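Local coordinates for protein anaphase-promoting complex subunit cut9 (PDB 2XPI) that serves as a tetratricopeptide-repeat subunit of the anaphase-promoting complex, the ubiquitin ligase that controls progression through mitosis and G1, at residues E235-L240 with M276-K281; S242-T247 with D403-P408. One frame throughout, in Å; residues are numbered along the deposited sequence.

In the fold
Both contacts involve TPR 5: one uses a side chain within its first helix, the other the turn that follows that helix. In interaction 1, Phe237 on helix 234-242 meets the loop between the helices of TPR 6, a junction of neighbouring repeats; in interaction 2, the turn meets the one leading into TPR 10, far along the superhelix. Their centres lie about 11 Å apart, and they touch directly through Leu240 O and Leu245 N, 3.1 Å apart in a probable hydrogen bond. The first contact lies within repeats 1-7, which mediate homodimerization; Glu235, on the same helix but not touching 276-281, accepts a hydrogen bond at OE2 from Cys102 N of the second subunit. The second joins that half to the repeats that bind hcn1.

Interaction 1 (E235-L240 with M276-K281)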
loop_
_atom_site.group_PDB
_atom_site.type_symbol
_atom_site.label_atom_id
_atom_site.label_comp_id
_atom_site.label_asym_id
_atom_site.label_seq_id
_atom_site.Cartn_x
_atom_site.Cartn_y
_atom_site.Cartn_z
ATOM N N GLU A 235 -3.717 12.828 -16.155
ATOM C CA GLU A 235 -2.920 12.882 -14.922
ATOM C C GLU A 235 -2.069 14.139 -14.960
ATOM O O GLU A 235 -1.804 14.728 -13.918
ATOM C CB GLU A 235 -1.959 11.688 -14.715
ATOM C CG GLU A 235 -2.559 10.346 -14.347
ATOM C CD GLU A 235 -3.142 10.219 -12.945
ATOM O OE1 GLU A 235 -2.506 10.547 -11.924
ATOM O OE2 GLU A 235 -4.263 9.706 -12.867
ATOM N N ALA A 236 -1.602 14.504 -16.158
ATOM C CA ALA A 236 -0.844 15.735 -16.372
ATOM C C ALA A 236 -1.691 16.996 -16.115
ATOM O O ALA A 236 -1.305 17.859 -15.337
ATOM C CB ALA A 236 -0.290 15.763 -17.777
ATOM N N PHE A 237 -2.827 17.089 -16.790
ATOM C CA PHE A 237 -3.810 18.152 -16.606
ATOM C C PHE A 237 -4.137 18.311 -15.134
ATOM O O PHE A 237 -4.129 19.414 -14.583
ATOM C CB PHE A 237 -5.093 17.776 -17.362
ATOM C CG PHE A 237 -6.090 18.875 -17.459
ATOM C CD1 PHE A 237 -5.739 20.105 -17.996
ATOM C CD2 PHE A 237 -7.391 18.684 -17.030
ATOM C CE1 PHE A 237 -6.669 21.141 -18.081
ATOM C CE2 PHE A 237 -8.327 19.702 -17.127
ATOM C CZ PHE A 237 -7.964 20.934 -17.646
ATOM N N ASP A 238 -4.430 17.195 -14.487
ATOM C CA ASP A 238 -4.754 17.246 -13.083
ATOM C C ASP A 238 -3.576 17.774 -12.255
ATOM O O ASP A 238 -3.783 18.474 -11.277
ATOM C CB ASP A 238 -5.218 15.883 -12.589
ATOM C CG ASP A 238 -5.428 15.858 -11.095
ATOM O OD1 ASP A 238 -4.722 15.086 -10.400
ATOM O OD2 ASP A 238 -6.273 16.643 -10.607
ATOM N N GLN A 239 -2.343 17.442 -12.634
ATOM C CA GLN A 239 -1.189 18.008 -11.949
ATOM C C GLN A 239 -1.075 19.513 -12.204
ATOM O O GLN A 239 -0.973 20.289 -11.267
ATOM C CB GLN A 239 0.114 17.309 -12.338
ATOM C CG GLN A 239 0.341 15.949 -11.681
ATOM C CD GLN A 239 0.118 15.955 -10.173
ATOM O OE1 GLN A 239 0.854 16.597 -9.419
ATOM N NE2 GLN A 239 -0.896 15.226 -9.727
ATOM N N LEU A 240 -1.091 19.927 -13.468
ATOM C CA LEU A 240 -1.046 21.347 -13.790
ATOM C C LEU A 240 -2.077 22.116 -12.986
ATOM O O LEU A 240 -1.732 23.018 -12.244
ATOM C CB LEU A 240 -1.278 21.578 -15.276
ATOM C CG LEU A 240 -0.081 21.192 -16.141
ATOM C CD1 LEU A 240 -0.510 20.998 -17.578
ATOM C CD2 LEU A 240 1.033 22.232 -16.037
ATOM N N MET A 276 -12.796 22.173 -20.061
ATOM C CA MET A 276 -13.217 23.521 -19.734
ATOM C C MET A 276 -13.972 23.589 -18.400
ATOM O O MET A 276 -13.910 24.595 -17.703
ATOM C CB MET A 276 -14.014 24.128 -20.896
ATOM C CG MET A 276 -13.129 24.439 -22.119
ATOM S SD MET A 276 -14.024 24.956 -23.607
ATOM C CE MET A 276 -15.626 25.041 -22.864
ATOM N N LEU A 277 -14.661 22.517 -18.024
ATOM C CA LEU A 277 -15.365 22.499 -16.741
ATOM C C LEU A 277 -14.410 22.568 -15.556
ATOM O O LEU A 277 -14.837 22.876 -14.444
ATOM C CB LEU A 277 -16.224 21.245 -16.584
ATOM C CG LEU A 277 -17.430 20.992 -17.479
ATOM C CD1 LEU A 277 -18.270 19.915 -16.824
ATOM C CD2 LEU A 277 -18.257 22.257 -17.698
ATOM N N LYS A 278 -13.136 22.249 -15.780
ATOM C CA LYS A 278 -12.130 22.267 -14.710
ATOM C C LYS A 278 -11.560 23.664 -14.461
ATOM O O LYS A 278 -10.818 23.879 -13.501
ATOM C CB LYS A 278 -10.979 21.313 -15.039
ATOM C CG LYS A 278 -11.367 19.846 -15.032
ATOM C CD LYS A 278 -12.216 19.562 -13.806
ATOM C CE LYS A 278 -12.414 18.074 -13.556
ATOM N NZ LYS A 278 -12.995 17.870 -12.192
ATOM N N LEU A 279 -11.933 24.602 -15.324
ATOM C CA LEU A 279 -11.196 25.841 -15.507
ATOM C C LEU A 279 -11.786 27.047 -14.801
ATOM O O LEU A 279 -12.812 26.953 -14.135
ATOM C CB LEU A 279 -11.114 26.150 -16.993
ATOM C CG LEU A 279 -9.889 25.660 -17.758
ATOM C CD1 LEU A 279 -9.157 24.542 -17.037
ATOM C CD2 LEU A 279 -10.330 25.259 -19.149
ATOM N N ASN A 280 -11.120 28.188 -14.966
ATOM C CA ASN A 280 -11.583 29.446 -14.402
ATOM C C ASN A 280 -12.972 29.833 -14.894
ATOM O O ASN A 280 -13.177 30.112 -16.084
ATOM C CB ASN A 280 -10.614 30.583 -14.711
ATOM C CG ASN A 280 -10.970 31.852 -13.964
ATOM O OD1 ASN A 280 -11.813 32.643 -14.407
ATOM N ND2 ASN A 280 -10.346 32.048 -12.806
ATOM N N LYS A 281 -13.909 29.887 -13.951
ATOM C CA LYS A 281 -15.310 30.166 -14.237
ATOM C C LYS A 281 -15.593 31.555 -14.818
ATOM O O LYS A 281 -16.574 31.719 -15.545
ATOM C CB LYS A 281 -16.144 29.964 -12.967
ATOM C CG LYS A 281 -17.299 29.005 -13.134
ATOM C CD LYS A 281 -16.821 27.664 -13.657
ATOM C CE LYS A 281 -15.789 27.054 -12.733
ATOM N NZ LYS A 281 -15.429 25.674 -13.146
#
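Phe237 points the rim of its ring, CE2 and CZ, at the loop that carries Lys278 and Leu279. The close part of the contact is wholly apolar: CZ lies 3.8 Å from Leu279 CD1, and CE2 lies 3.7 Å from Lys278 CG. Both loop atoms sit at the edge of the ring, near its plane, so neither one covers a face; Tyr275 stacks on the same ring. With CG anti to the backbone N (chi1 -170°), the phenyl group reaches out from helix 234-242 toward the 276-281 loop. This is side-by-side packing of neighbouring tetratricopeptide repeats, the first helix of TPR 5 set against the turn between the two helices of TPR 6. A type I turn from Met276 to Leu279, closed by Leu279 N to Met276 O (3.1 Å), presents the two loop side chains next to each other. Leu279 is buried and also packs on Trp252 and Val255 of helix 248-257. Towards the looser side, Lys278, which is partly exposed, offers only CB and CG to the ring; its chain bends at chi2 (-45°) and carries the ammonium group away to a salt bridge with Asp306.

Interaction 2 (S242-T247 with D403-P408); sequences SNHLLT and DPQFGP
A Schellman motif ends the first helix of TPR 5, with His244 at positive phi (48°), and here the superhelix of tetratricopeptide repeats brings that turn against the one leading into TPR 10. The opposing turn is of type I, from Asp403 to Phe406, and is held by Phe406 N to Asp403 O at 2.7 Å. It is also an Asx turn: Asp403 OD1 accepts from Gln405 N at 3.1 Å, the donor standing above the carboxylate plane, 42° out of it. Gln405 projects from this turn to the other segment and carries most of the contact. Its chain bends at chi2 (65°), and the CG methylene at the bend packs over two oxygens, Asn243 OD1 at 3.5 Å and Ser242 O at 3.6 Å. The Asn243 and Gln405 side chains pass at a slant, their amide planes nearly perpendicular. No hydrogen bond joins the segments; a methylene rests against the two oxygens at a partly exposed surface, in contrast to the buried apolar contact made by Phe237. Leu436 touches the His244 side chain from the loop after helix 423-435. Beside the Asn243 contact, the imidazole turns its edge to the backbone of Gln405, whose O lies in the ring plane, 3.5 Å from both CD2 and NE2 of His244.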
loop_
_atom_site.group_PDB
_atom_site.type_symbol
_atom_site.label_atom_id
_atom_site.label_comp_id
_atom_site.label_asym_id
_atom_site.label_seq_id
_atom_site.Cartn_x
_atom_site.Cartn_y
_atom_site.Cartn_z
ATOM N N SER A 242 -4.017 21.153 -10.342
ATOM C CA SER A 242 -3.927 20.970 -8.883
ATOM C C SER A 242 -2.712 21.592 -8.220
ATOM O O SER A 242 -2.768 21.924 -7.047
ATOM C CB SER A 242 -3.946 19.489 -8.513
ATOM O OG SER A 242 -5.277 19.046 -8.394
ATOM N N ASN A 243 -1.605 21.682 -8.947
ATOM C CA ASN A 243 -0.390 22.299 -8.435
ATOM C C ASN A 243 -0.344 23.764 -8.847
ATOM O O ASN A 243 0.644 24.461 -8.606
ATOM C CB ASN A 243 0.853 21.571 -8.943
ATOM C CG ASN A 243 1.155 20.310 -8.155
ATOM O OD1 ASN A 243 0.843 20.217 -6.967
ATOM N ND2 ASN A 243 1.779 19.329 -8.816
ATOM N N HIS A 244 -1.432 24.213 -9.473
ATOM C CA HIS A 244 -1.606 25.607 -9.871
ATOM C C HIS A 244 -0.368 26.125 -10.591
ATOM O O HIS A 244 0.067 27.252 -10.377
ATOM C CB HIS A 244 -1.951 26.471 -8.651
ATOM C CG HIS A 244 -3.154 25.991 -7.898
ATOM N ND1 HIS A 244 -4.442 26.177 -8.356
ATOM C CD2 HIS A 244 -3.263 25.318 -6.727
ATOM C CE1 HIS A 244 -5.294 25.642 -7.500
ATOM N NE2 HIS A 244 -4.605 25.117 -6.500
ATOM N N LEU A 245 0.202 25.286 -11.446
ATOM C CA LEU A 245 1.376 25.675 -12.215
ATOM C C LEU A 245 1.029 26.671 -13.321
ATOM O O LEU A 245 1.925 27.235 -13.948
ATOM C CB LEU A 245 2.053 24.440 -12.821
ATOM C CG LEU A 245 3.147 23.725 -12.031
ATOM C CD1 LEU A 245 2.989 23.943 -10.551
ATOM C CD2 LEU A 245 3.111 22.258 -12.347
ATOM N N LEU A 246 -0.264 26.873 -13.567
ATOM C CA LEU A 246 -0.692 27.778 -14.630
ATOM C C LEU A 246 -1.524 28.974 -14.159
ATOM O O LEU A 246 -2.238 28.900 -13.157
ATOM C CB LEU A 246 -1.485 27.013 -15.684
ATOM C CG LEU A 246 -0.715 25.956 -16.467
ATOM C CD1 LEU A 246 -1.445 25.695 -17.745
ATOM C CD2 LEU A 246 0.685 26.432 -16.754
ATOM N N THR A 247 -1.433 30.075 -14.893
ATOM C CA THR A 247 -2.337 31.193 -14.659
ATOM C C THR A 247 -3.668 30.886 -15.329
ATOM O O THR A 247 -3.737 30.087 -16.259
ATOM C CB THR A 247 -1.790 32.528 -15.210
ATOM O OG1 THR A 247 -1.644 32.441 -16.634
ATOM C CG2 THR A 247 -0.445 32.872 -14.576
ATOM N N ASP A 403 -1.246 19.585 2.737
ATOM C CA ASP A 403 -1.302 19.855 1.306
ATOM C C ASP A 403 -1.087 21.342 1.019
ATOM O O ASP A 403 -2.041 22.120 0.889
ATOM C CB ASP A 403 -2.624 19.376 0.706
ATOM C CG ASP A 403 -2.651 19.504 -0.812
ATOM O OD1 ASP A 403 -1.664 20.043 -1.380
ATOM O OD2 ASP A 403 -3.655 19.061 -1.432
ATOM N N PRO A 404 0.184 21.736 0.903
ATOM C CA PRO A 404 0.588 23.129 0.711
ATOM C C PRO A 404 -0.008 23.723 -0.548
ATOM O O PRO A 404 0.045 24.932 -0.745
ATOM C CB PRO A 404 2.107 23.037 0.566
ATOM C CG PRO A 404 2.499 21.705 1.129
ATOM C CD PRO A 404 1.333 20.805 0.933
ATOM N N GLN A 405 -0.553 22.886 -1.410
ATOM C CA GLN A 405 -1.165 23.370 -2.645
ATOM C C GLN A 405 -2.663 23.667 -2.468
ATOM O O GLN A 405 -3.322 24.200 -3.369
ATOM C CB GLN A 405 -0.944 22.356 -3.767
ATOM C CG GLN A 405 -0.095 22.885 -4.917
ATOM C CD GLN A 405 1.329 23.208 -4.520
ATOM O OE1 GLN A 405 1.924 22.543 -3.678
ATOM N NE2 GLN A 405 1.889 24.233 -5.137
ATOM N N PHE A 406 -3.176 23.342 -1.281
ATOM C CA PHE A 406 -4.594 23.450 -0.956
ATOM C C PHE A 406 -5.038 24.875 -0.602
ATOM O O PHE A 406 -4.967 25.295 0.557
ATOM C CB PHE A 406 -4.907 22.514 0.214
ATOM C CG PHE A 406 -6.360 22.173 0.337
ATOM C CD1 PHE A 406 -7.145 22.015 -0.801
ATOM C CD2 PHE A 406 -6.940 22.006 1.576
ATOM C CE1 PHE A 406 -8.493 21.701 -0.693
ATOM C CE2 PHE A 406 -8.269 21.692 1.686
ATOM C CZ PHE A 406 -9.052 21.540 0.553
ATOM N N GLY A 407 -5.518 25.598 -1.602
ATOM C CA GLY A 407 -5.879 27.001 -1.459
ATOM C C GLY A 407 -6.863 27.362 -0.367
ATOM O O GLY A 407 -6.567 28.228 0.441
ATOM N N PRO A 408 -8.042 26.711 -0.341
ATOM C CA PRO A 408 -9.040 26.929 0.719
ATOM C C PRO A 408 -8.469 26.930 2.134
ATOM O O PRO A 408 -8.937 27.701 2.969
ATOM C CB PRO A 408 -10.007 25.744 0.531
ATOM C CG PRO A 408 -9.953 25.449 -0.919
ATOM C CD PRO A 408 -8.527 25.745 -1.356
#